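Local atomic coordinates of Exo-beta-1,3-galactanase (Bifidobacterium bifidum, PDB entry 5FLW), a protein that probably cleaves galactose from the non-reducing ends of beta-1,3-galactans as an exo-acting family 43 glycoside hydrolase. Residues Tyr186-Ile194 with Asp242-Pro250; His260-Trp268 with Pro277-Ile285. All blocks are in the same frame, centred on the assembly; numbering follows the deposited sequence.

Contact 1 (Tyr186-Ile194 with Asp242-Pro250)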
loop_
_atom_site.group_PDB
_atom_site.type_symbol
_atom_site.label_atom_id
_atom_site.label_comp_id
_atom_site.label_asym_id
_atom_site.label_seq_id
_atom_site.Cartn_x
_atom_site.Cartn_y
_atom_site.Cartn_z
ATOM N N TYR A 186 -10.285 5.283 -15.902
ATOM C CA TYR A 186 -10.264 4.881 -14.505
ATOM C C TYR A 186 -9.128 5.581 -13.788
ATOM O O TYR A 186 -8.187 6.087 -14.411
ATOM C CB TYR A 186 -9.986 3.372 -14.384
ATOM C CG TYR A 186 -10.908 2.549 -15.223
ATOM C CD1 TYR A 186 -12.218 2.340 -14.809
ATOM C CD2 TYR A 186 -10.485 2.005 -16.449
ATOM C CE1 TYR A 186 -13.098 1.603 -15.570
ATOM C CE2 TYR A 186 -11.363 1.259 -17.230
ATOM C CZ TYR A 186 -12.675 1.061 -16.772
ATOM O OH TYR A 186 -13.585 0.324 -17.499
ATOM N N GLY A 187 -9.197 5.555 -12.460
ATOM C CA GLY A 187 -8.022 5.828 -11.669
ATOM C C GLY A 187 -7.077 4.636 -11.724
ATOM O O GLY A 187 -7.410 3.559 -12.223
ATOM N N LEU A 188 -5.888 4.823 -11.183
ATOM C CA LEU A 188 -4.918 3.749 -11.137
ATOM C C LEU A 188 -5.092 3.053 -9.794
ATOM O O LEU A 188 -5.492 3.682 -8.816
ATOM C CB LEU A 188 -3.501 4.303 -11.277
ATOM C CG LEU A 188 -3.174 5.003 -12.599
ATOM C CD1 LEU A 188 -1.673 5.184 -12.753
ATOM C CD2 LEU A 188 -3.747 4.228 -13.773
ATOM N N GLU A 189 -4.746 1.783 -9.864
ATOM C CA GLU A 189 -4.965 1.133 -8.576
ATOM C C GLU A 189 -3.693 1.082 -7.727
ATOM O O GLU A 189 -2.711 1.739 -8.053
ATOM C CB GLU A 189 -5.673 -0.218 -8.702
ATOM C CG GLU A 189 -4.918 -1.277 -9.466
ATOM C CD GLU A 189 -5.730 -2.546 -9.654
ATOM O OE1 GLU A 189 -6.724 -2.757 -8.931
ATOM O OE2 GLU A 189 -5.358 -3.342 -10.526
ATOM N N SER A 190 -3.596 0.235 -6.603
ATOM C CA SER A 190 -2.443 0.130 -5.700
ATOM C C SER A 190 -1.797 1.498 -5.463
ATOM O O SER A 190 -0.618 1.689 -5.730
ATOM C CB SER A 190 -1.422 -0.913 -6.182
ATOM O OG SER A 190 -0.768 -0.528 -7.376
ATOM N N PRO A 191 -2.574 2.445 -4.943
ATOM C CA PRO A 191 -2.042 3.803 -4.754
ATOM C C PRO A 191 -1.047 3.911 -3.604
ATOM O O PRO A 191 -1.172 3.239 -2.565
ATOM C CB PRO A 191 -3.308 4.624 -4.441
ATOM C CG PRO A 191 -4.238 3.627 -3.800
ATOM C CD PRO A 191 -4.010 2.361 -4.606
ATOM N N THR A 192 -0.092 4.838 -3.785
ATOM C CA THR A 192 0.841 5.235 -2.736
ATOM C C THR A 192 1.250 6.690 -2.991
ATOM O O THR A 192 1.392 7.097 -4.149
ATOM C CB THR A 192 2.045 4.262 -2.676
ATOM O OG1 THR A 192 2.966 4.686 -1.656
ATOM C CG2 THR A 192 2.743 4.141 -4.023
ATOM N N ILE A 193 1.405 7.478 -1.913
ATOM C CA ILE A 193 1.754 8.896 -2.011
ATOM C C ILE A 193 2.890 9.220 -1.052
ATOM O O ILE A 193 2.865 8.817 0.116
ATOM C CB ILE A 193 0.535 9.823 -1.711
ATOM C CG1 ILE A 193 -0.533 9.690 -2.810
ATOM C CG2 ILE A 193 0.950 11.318 -1.558
ATOM C CD1 ILE A 193 -1.826 10.464 -2.573
ATOM N N ILE A 194 3.842 10.023 -1.528
ATOM C CA ILE A 194 4.884 10.612 -0.694
ATOM C C ILE A 194 4.896 12.114 -0.964
ATOM O O ILE A 194 4.253 12.614 -1.895
ATOM C CB ILE A 194 6.308 10.001 -0.887
ATOM C CG1 ILE A 194 6.831 10.193 -2.322
ATOM C CG2 ILE A 194 6.351 8.527 -0.480
ATOM C CD1 ILE A 194 7.549 11.485 -2.576
ATOM N N ASP A 242 8.475 -5.831 -14.070
ATOM C CA ASP A 242 7.553 -6.952 -13.902
ATOM C C ASP A 242 7.010 -7.024 -12.473
ATOM O O ASP A 242 7.135 -8.035 -11.777
ATOM C CB ASP A 242 8.172 -8.278 -14.363
ATOM C CG ASP A 242 7.160 -9.422 -14.380
ATOM O OD1 ASP A 242 5.941 -9.161 -14.476
ATOM O OD2 ASP A 242 7.599 -10.594 -14.300
ATOM N N SER A 243 6.438 -5.906 -12.018
ATOM C CA SER A 243 5.841 -5.851 -10.693
ATOM C C SER A 243 4.661 -4.894 -10.731
ATOM O O SER A 243 4.435 -4.189 -11.720
ATOM C CB SER A 243 6.858 -5.414 -9.612
ATOM O OG SER A 243 7.105 -4.010 -9.639
ATOM N N GLN A 244 3.925 -4.860 -9.624
ATOM C CA GLN A 244 2.845 -3.902 -9.414
ATOM C C GLN A 244 3.209 -3.050 -8.201
ATOM O O GLN A 244 3.369 -3.586 -7.096
ATOM C CB GLN A 244 1.510 -4.616 -9.156
ATOM C CG GLN A 244 0.354 -3.607 -8.976
ATOM C CD GLN A 244 -0.980 -4.254 -8.623
ATOM O OE1 GLN A 244 -1.014 -5.341 -8.045
ATOM N NE2 GLN A 244 -2.091 -3.588 -8.986
ATOM N N VAL A 245 3.342 -1.726 -8.408
ATOM C CA VAL A 245 3.726 -0.840 -7.309
ATOM C C VAL A 245 2.832 -1.104 -6.106
ATOM O O VAL A 245 1.607 -1.259 -6.219
ATOM C CB VAL A 245 3.710 0.650 -7.714
ATOM C CG1 VAL A 245 2.302 1.124 -8.096
ATOM C CG2 VAL A 245 4.256 1.520 -6.575
ATOM N N ASP A 246 3.464 -1.209 -4.949
ATOM C CA ASP A 246 2.728 -1.330 -3.706
ATOM C C ASP A 246 2.908 -0.119 -2.818
ATOM O O ASP A 246 1.928 0.403 -2.285
ATOM C CB ASP A 246 3.158 -2.562 -2.918
ATOM C CG ASP A 246 2.438 -2.634 -1.606
ATOM O OD1 ASP A 246 1.256 -3.041 -1.644
ATOM O OD2 ASP A 246 3.027 -2.211 -0.571
ATOM N N ILE A 247 4.152 0.320 -2.633
ATOM C CA ILE A 247 4.437 1.422 -1.719
ATOM C C ILE A 247 5.765 2.061 -2.106
ATOM O O ILE A 247 6.665 1.393 -2.628
ATOM C CB ILE A 247 4.416 0.934 -0.247
ATOM C CG1 ILE A 247 4.377 2.122 0.727
ATOM C CG2 ILE A 247 5.575 -0.057 0.031
ATOM C CD1 ILE A 247 3.893 1.739 2.113
ATOM N N VAL A 248 5.864 3.374 -1.884
ATOM C CA VAL A 248 7.108 4.137 -1.905
ATOM C C VAL A 248 7.228 4.790 -0.523
ATOM O O VAL A 248 6.246 5.365 -0.023
ATOM C CB VAL A 248 7.095 5.192 -3.036
ATOM C CG1 VAL A 248 8.331 6.098 -2.970
ATOM C CG2 VAL A 248 6.965 4.538 -4.406
ATOM N N VAL A 249 8.393 4.656 0.119
ATOM C CA VAL A 249 8.614 5.306 1.416
ATOM C C VAL A 249 9.845 6.203 1.410
ATOM O O VAL A 249 10.852 5.870 0.776
ATOM C CB VAL A 249 8.656 4.317 2.601
ATOM C CG1 VAL A 249 7.274 3.683 2.834
ATOM C CG2 VAL A 249 9.772 3.297 2.411
ATOM N N PRO A 250 9.795 7.349 2.093
ATOM C CA PRO A 250 11.017 8.119 2.357
ATOM C C PRO A 250 11.836 7.450 3.465
ATOM O O PRO A 250 11.292 6.910 4.437
ATOM C CB PRO A 250 10.476 9.486 2.806
ATOM C CG PRO A 250 9.119 9.190 3.410
ATOM C CD PRO A 250 8.591 7.940 2.719
HETATM O O HOH W 1 0.342 1.880 -0.618
#

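Contact 2 (His260-Trp268 with Pro277-Ile285)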
loop_
_atom_site.group_PDB
_atom_site.type_symbol
_atom_site.label_atom_id
_atom_site.label_comp_id
_atom_site.label_asym_id
_atom_site.label_seq_id
_atom_site.Cartn_x
_atom_site.Cartn_y
_atom_site.Cartn_z
ATOM N N HIS A 260 16.328 10.044 -0.074
ATOM C CA HIS A 260 16.351 8.621 -0.395
ATOM C C HIS A 260 14.965 8.027 -0.211
ATOM O O HIS A 260 14.271 8.313 0.769
ATOM C CB HIS A 260 17.356 7.833 0.443
ATOM C CG HIS A 260 18.743 8.437 0.419
ATOM N ND1 HIS A 260 19.144 9.423 1.308
ATOM C CD2 HIS A 260 19.788 8.207 -0.407
ATOM C CE1 HIS A 260 20.379 9.758 1.024
ATOM N NE2 HIS A 260 20.783 9.039 -0.005
ATOM N N PHE A 261 14.570 7.197 -1.166
ATOM C CA PHE A 261 13.245 6.594 -1.197
ATOM C C PHE A 261 13.398 5.138 -1.598
ATOM O O PHE A 261 14.287 4.784 -2.390
ATOM C CB PHE A 261 12.319 7.332 -2.180
ATOM C CG PHE A 261 12.077 8.774 -1.817
ATOM C CD1 PHE A 261 12.950 9.778 -2.252
ATOM C CD2 PHE A 261 10.986 9.127 -1.033
ATOM C CE1 PHE A 261 12.728 11.110 -1.906
ATOM C CE2 PHE A 261 10.755 10.441 -0.685
ATOM C CZ PHE A 261 11.624 11.445 -1.118
ATOM N N LEU A 262 12.515 4.306 -1.047
ATOM C CA LEU A 262 12.448 2.880 -1.341
ATOM C C LEU A 262 11.136 2.580 -2.062
ATOM O O LEU A 262 10.073 3.046 -1.638
ATOM C CB LEU A 262 12.523 2.052 -0.051
ATOM C CG LEU A 262 12.706 0.554 -0.262
ATOM C CD1 LEU A 262 14.082 0.254 -0.835
ATOM C CD2 LEU A 262 12.445 -0.192 1.053
ATOM N N PHE A 263 11.237 1.847 -3.177
ATOM C CA PHE A 263 10.103 1.300 -3.918
ATOM C C PHE A 263 9.971 -0.190 -3.584
ATOM O O PHE A 263 10.956 -0.931 -3.664
ATOM C CB PHE A 263 10.356 1.459 -5.430
ATOM C CG PHE A 263 9.449 0.615 -6.327
ATOM C CD1 PHE A 263 9.769 -0.729 -6.633
ATOM C CD2 PHE A 263 8.294 1.173 -6.895
ATOM C CE1 PHE A 263 8.928 -1.491 -7.451
ATOM C CE2 PHE A 263 7.462 0.417 -7.722
ATOM C CZ PHE A 263 7.779 -0.925 -7.990
ATOM N N ILE A 264 8.748 -0.630 -3.254
ATOM C CA ILE A 264 8.408 -2.046 -3.167
ATOM C C ILE A 264 7.217 -2.308 -4.092
ATOM O O ILE A 264 6.216 -1.579 -4.047
ATOM C CB ILE A 264 8.141 -2.493 -1.714
ATOM C CG1 ILE A 264 9.468 -2.484 -0.928
ATOM C CG2 ILE A 264 7.479 -3.884 -1.687
ATOM C CD1 ILE A 264 9.341 -2.691 0.559
ATOM N N GLY A 265 7.362 -3.322 -4.961
ATOM C CA GLY A 265 6.273 -3.786 -5.791
ATOM C C GLY A 265 6.083 -5.282 -5.604
ATOM O O GLY A 265 6.993 -5.996 -5.200
ATOM N N ASP A 266 4.862 -5.745 -5.879
ATOM C CA ASP A 266 4.508 -7.159 -5.768
ATOM C C ASP A 266 4.628 -7.853 -7.122
ATOM O O ASP A 266 4.165 -7.326 -8.134
ATOM C CB ASP A 266 3.071 -7.329 -5.254
ATOM C CG ASP A 266 2.912 -6.886 -3.813
ATOM O OD1 ASP A 266 3.409 -7.588 -2.922
ATOM O OD2 ASP A 266 2.310 -5.825 -3.568
ATOM N N ARG A 267 5.215 -9.065 -7.119
ATOM C CA ARG A 267 5.184 -10.015 -8.255
ATOM C C ARG A 267 4.177 -11.112 -7.923
ATOM O O ARG A 267 4.546 -12.181 -7.432
ATOM C CB ARG A 267 6.548 -10.659 -8.483
ATOM C CG ARG A 267 7.418 -9.873 -9.351
ATOM C CD ARG A 267 8.530 -10.673 -10.031
ATOM N NE ARG A 267 9.247 -9.701 -10.824
ATOM C CZ ARG A 267 10.490 -9.835 -11.254
ATOM N NH1 ARG A 267 11.193 -10.936 -10.979
ATOM N NH2 ARG A 267 11.014 -8.846 -11.967
ATOM N N TRP A 268 2.903 -10.836 -8.213
ATOM C CA TRP A 268 1.822 -11.724 -7.815
ATOM C C TRP A 268 1.879 -13.030 -8.592
ATOM O O TRP A 268 1.957 -13.036 -9.830
ATOM C CB TRP A 268 0.482 -11.038 -8.059
ATOM C CG TRP A 268 0.268 -9.805 -7.266
ATOM C CD1 TRP A 268 0.216 -8.507 -7.735
ATOM C CD2 TRP A 268 0.034 -9.732 -5.850
ATOM N NE1 TRP A 268 -0.027 -7.635 -6.688
ATOM C CE2 TRP A 268 -0.159 -8.364 -5.524
ATOM C CE3 TRP A 268 -0.063 -10.690 -4.826
ATOM C CZ2 TRP A 268 -0.437 -7.940 -4.203
ATOM C CZ3 TRP A 268 -0.333 -10.263 -3.533
ATOM C CH2 TRP A 268 -0.528 -8.915 -3.231
ATOM N N PRO A 277 6.917 -13.119 -5.009
ATOM C CA PRO A 277 8.084 -12.298 -4.645
ATOM C C PRO A 277 7.722 -10.814 -4.553
ATOM O O PRO A 277 6.603 -10.375 -4.863
ATOM C CB PRO A 277 9.067 -12.534 -5.808
ATOM C CG PRO A 277 8.615 -13.778 -6.452
ATOM C CD PRO A 277 7.113 -13.814 -6.300
ATOM N N ILE A 278 8.713 -10.027 -4.126
ATOM C CA ILE A 278 8.650 -8.568 -4.189
ATOM C C ILE A 278 9.816 -8.062 -5.039
ATOM O O ILE A 278 10.840 -8.740 -5.216
ATOM C CB ILE A 278 8.666 -7.873 -2.795
ATOM C CG1 ILE A 278 10.003 -8.146 -2.066
ATOM C CG2 ILE A 278 7.442 -8.318 -1.956
ATOM C CD1 ILE A 278 10.158 -7.400 -0.747
ATOM N N VAL A 279 9.639 -6.859 -5.567
ATOM C CA VAL A 279 10.709 -6.098 -6.191
ATOM C C VAL A 279 11.004 -4.924 -5.258
ATOM O O VAL A 279 10.134 -4.078 -5.021
ATOM C CB VAL A 279 10.319 -5.623 -7.605
ATOM C CG1 VAL A 279 11.377 -4.665 -8.148
ATOM C CG2 VAL A 279 10.117 -6.828 -8.557
ATOM N N GLN A 280 12.224 -4.881 -4.720
ATOM C CA GLN A 280 12.623 -3.869 -3.753
ATOM C C GLN A 280 13.815 -3.117 -4.336
ATOM O O GLN A 280 14.847 -3.731 -4.658
ATOM C CB GLN A 280 13.003 -4.529 -2.438
ATOM C CG GLN A 280 13.446 -3.573 -1.350
ATOM C CD GLN A 280 13.658 -4.299 -0.018
ATOM O OE1 GLN A 280 12.722 -4.887 0.544
ATOM N NE2 GLN A 280 14.887 -4.263 0.487
ATOM N N MET A 281 13.667 -1.799 -4.496
ATOM C CA MET A 281 14.645 -1.017 -5.243
ATOM C C MET A 281 14.660 0.400 -4.703
ATOM O O MET A 281 13.618 0.896 -4.259
ATOM C CB MET A 281 14.272 -0.958 -6.737
ATOM C CG MET A 281 14.252 -2.293 -7.485
ATOM S SD MET A 281 13.545 -2.119 -9.142
ATOM C CE MET A 281 14.794 -1.061 -9.954
ATOM N N PRO A 282 15.794 1.099 -4.786
ATOM C CA PRO A 282 15.763 2.551 -4.570
ATOM C C PRO A 282 15.034 3.219 -5.731
ATOM O O PRO A 282 15.060 2.737 -6.870
ATOM C CB PRO A 282 17.242 2.935 -4.552
ATOM C CG PRO A 282 17.880 1.934 -5.468
ATOM C CD PRO A 282 17.102 0.654 -5.314
ATOM N N ILE A 283 14.307 4.289 -5.425
ATOM C CA ILE A 283 13.638 5.081 -6.449
ATOM C C ILE A 283 14.087 6.528 -6.289
ATOM O O ILE A 283 14.152 7.043 -5.167
ATOM C CB ILE A 283 12.102 4.900 -6.418
ATOM C CG1 ILE A 283 11.437 5.596 -7.620
ATOM C CG2 ILE A 283 11.513 5.391 -5.112
ATOM C CD1 ILE A 283 9.964 5.289 -7.807
ATOM N N SER A 284 14.470 7.155 -7.394
ATOM C CA SER A 284 14.966 8.522 -7.369
ATOM C C SER A 284 13.800 9.501 -7.543
ATOM O O SER A 284 12.975 9.344 -8.454
ATOM C CB SER A 284 16.034 8.703 -8.446
ATOM O OG SER A 284 16.084 10.052 -8.841
ATOM N N ILE A 285 13.723 10.497 -6.651
ATOM C CA ILE A 285 12.622 11.462 -6.607
ATOM C C ILE A 285 13.201 12.847 -6.361
ATOM O O ILE A 285 13.810 13.085 -5.313
ATOM C CB ILE A 285 11.593 11.090 -5.520
ATOM C CG1 ILE A 285 11.007 9.691 -5.809
ATOM C CG2 ILE A 285 10.544 12.182 -5.342
ATOM C CD1 ILE A 285 9.962 9.274 -4.860
HETATM O O HOH W 2 16.179 7.667 -3.519
HETATM O O HOH W 3 4.189 -10.196 -3.105
#

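Contact 1 (Tyr186-Ile194 with Asp242-Pro250)
Two side-chain hydroxyls carry the polar bonds between Ser190, Thr192 and the strand 244-250. Ser190 OG donates to Val245 O at 2.7 Å, tilted 19° from the carbonyl plane, and also pairs with Ser205 OG. Thr192 OG1 accepts Val248 N-H at 3.2 Å in a nearly straight bond (166°). Turned away from its backbone N (chi1 179°), the Thr192 hydroxyl faces that amide, while CG2 meets Val245 CG2 at 4.0 Å. A water lies within hydrogen-bonding distance of both Pro191 O (2.8 Å) and Asp246 O (2.7 Å).

Gln244 and Glu189 cross at about a right angle without bonding; the amide turns to Trp268 NE1 and Ser205 OG instead. Apolar contact gathers at Ile194, whose CG2 lies 4.0 Å from Val248 CG1 and 3.9 Å from Pro250 CD.

Strands 191-194 and 244-250 run roughly parallel with axes 6.2 Å apart, too far for a shared sheet. Each pairs on its other side, with 199-205 and 261-266 respectively; a classic beta bulge sets Asp246 and Ile247 against the single residue Ile264, and Asp246 forms a salt bridge to Arg83. They are the first strands of adjacent four-stranded blades.

Contact 2 (His260-Trp268 with Pro277-Ile285)
Phe263 and Gly265 stand at the tightly bonded middle of an antiparallel hairpin, facing Met281 and Val279. Two backbone bonds hold each pair: Phe263 N reaches Met281 O at 2.8 Å, almost in line with the carbonyl (176°), and Val279 N reaches Gly265 O at the same 2.8 Å. The Phe263 ring, its CG anti to the backbone N (chi1 165°), lies over the position a side chain at Gly265 would need, and its CE1 meets Val279 CG1 at 4.1 Å. On the other face Ile264 and Gln280 lie side by side, the amide NE2 going on to Phe56 O.

Toward Phe261 the pairing slackens. Ile283 N reaches Phe261 O, but from 47° above the carbonyl plane, while the return path runs through a water, 2.9 Å from Phe261 N and 2.7 Å from Ile283 O; His260 and Ser284 nearby are exposed. Side-chain packing is close here: Ile285 CD1 sits over one face of the Phe261 ring in a CH-pi contact, 4.0 Å from the centroid, Ile283 CG2 touches Phe261 CB at 3.6 Å, and the ring also packs on Pro250 of strand 244-250. An alanine in place of Phe261 is likely to leave the Ile285 methyl without its aromatic partner and open a gap beside Pro250. At the opposite end Arg267 N bonds Pro277 O, and Val279 CG2 lies over one face of the Arg267 guanidinium, 3.8 Å from Arg267 NE; NE bonds Asp242 O and NH2 bonds Thr301 O and Tyr241 O.

Backbone bonding thus sets the register in the middle, whereas a water and a ring-methyl contact supplement one off-plane backbone bond at the Phe261 end; carbonyl oxygens around Arg267 NE and NH2 probably stabilise its buried charge.

How the contacts relate
The contacts lie in series along the chain, contact 1 closing before contact 2 opens, and their centres are 10 Å apart. Five four-stranded antiparallel sheets follow one another in this chain, as expected of the five-bladed beta-propeller of family 43. Contact 1 joins the first strands of the fourth and fifth blades; contact 2 joins the second and third strands of the fifth. They meet along the paired strands 244-250 and 261-266, where Pro250 CA packs on Phe261 CD2 at 3.5 Å, and beyond one end, where Asp242 O lies 2.9 Å from Arg267 NE, a probable hydrogen bond. One is a between-blade joint near the centre, the other a hairpin within a blade.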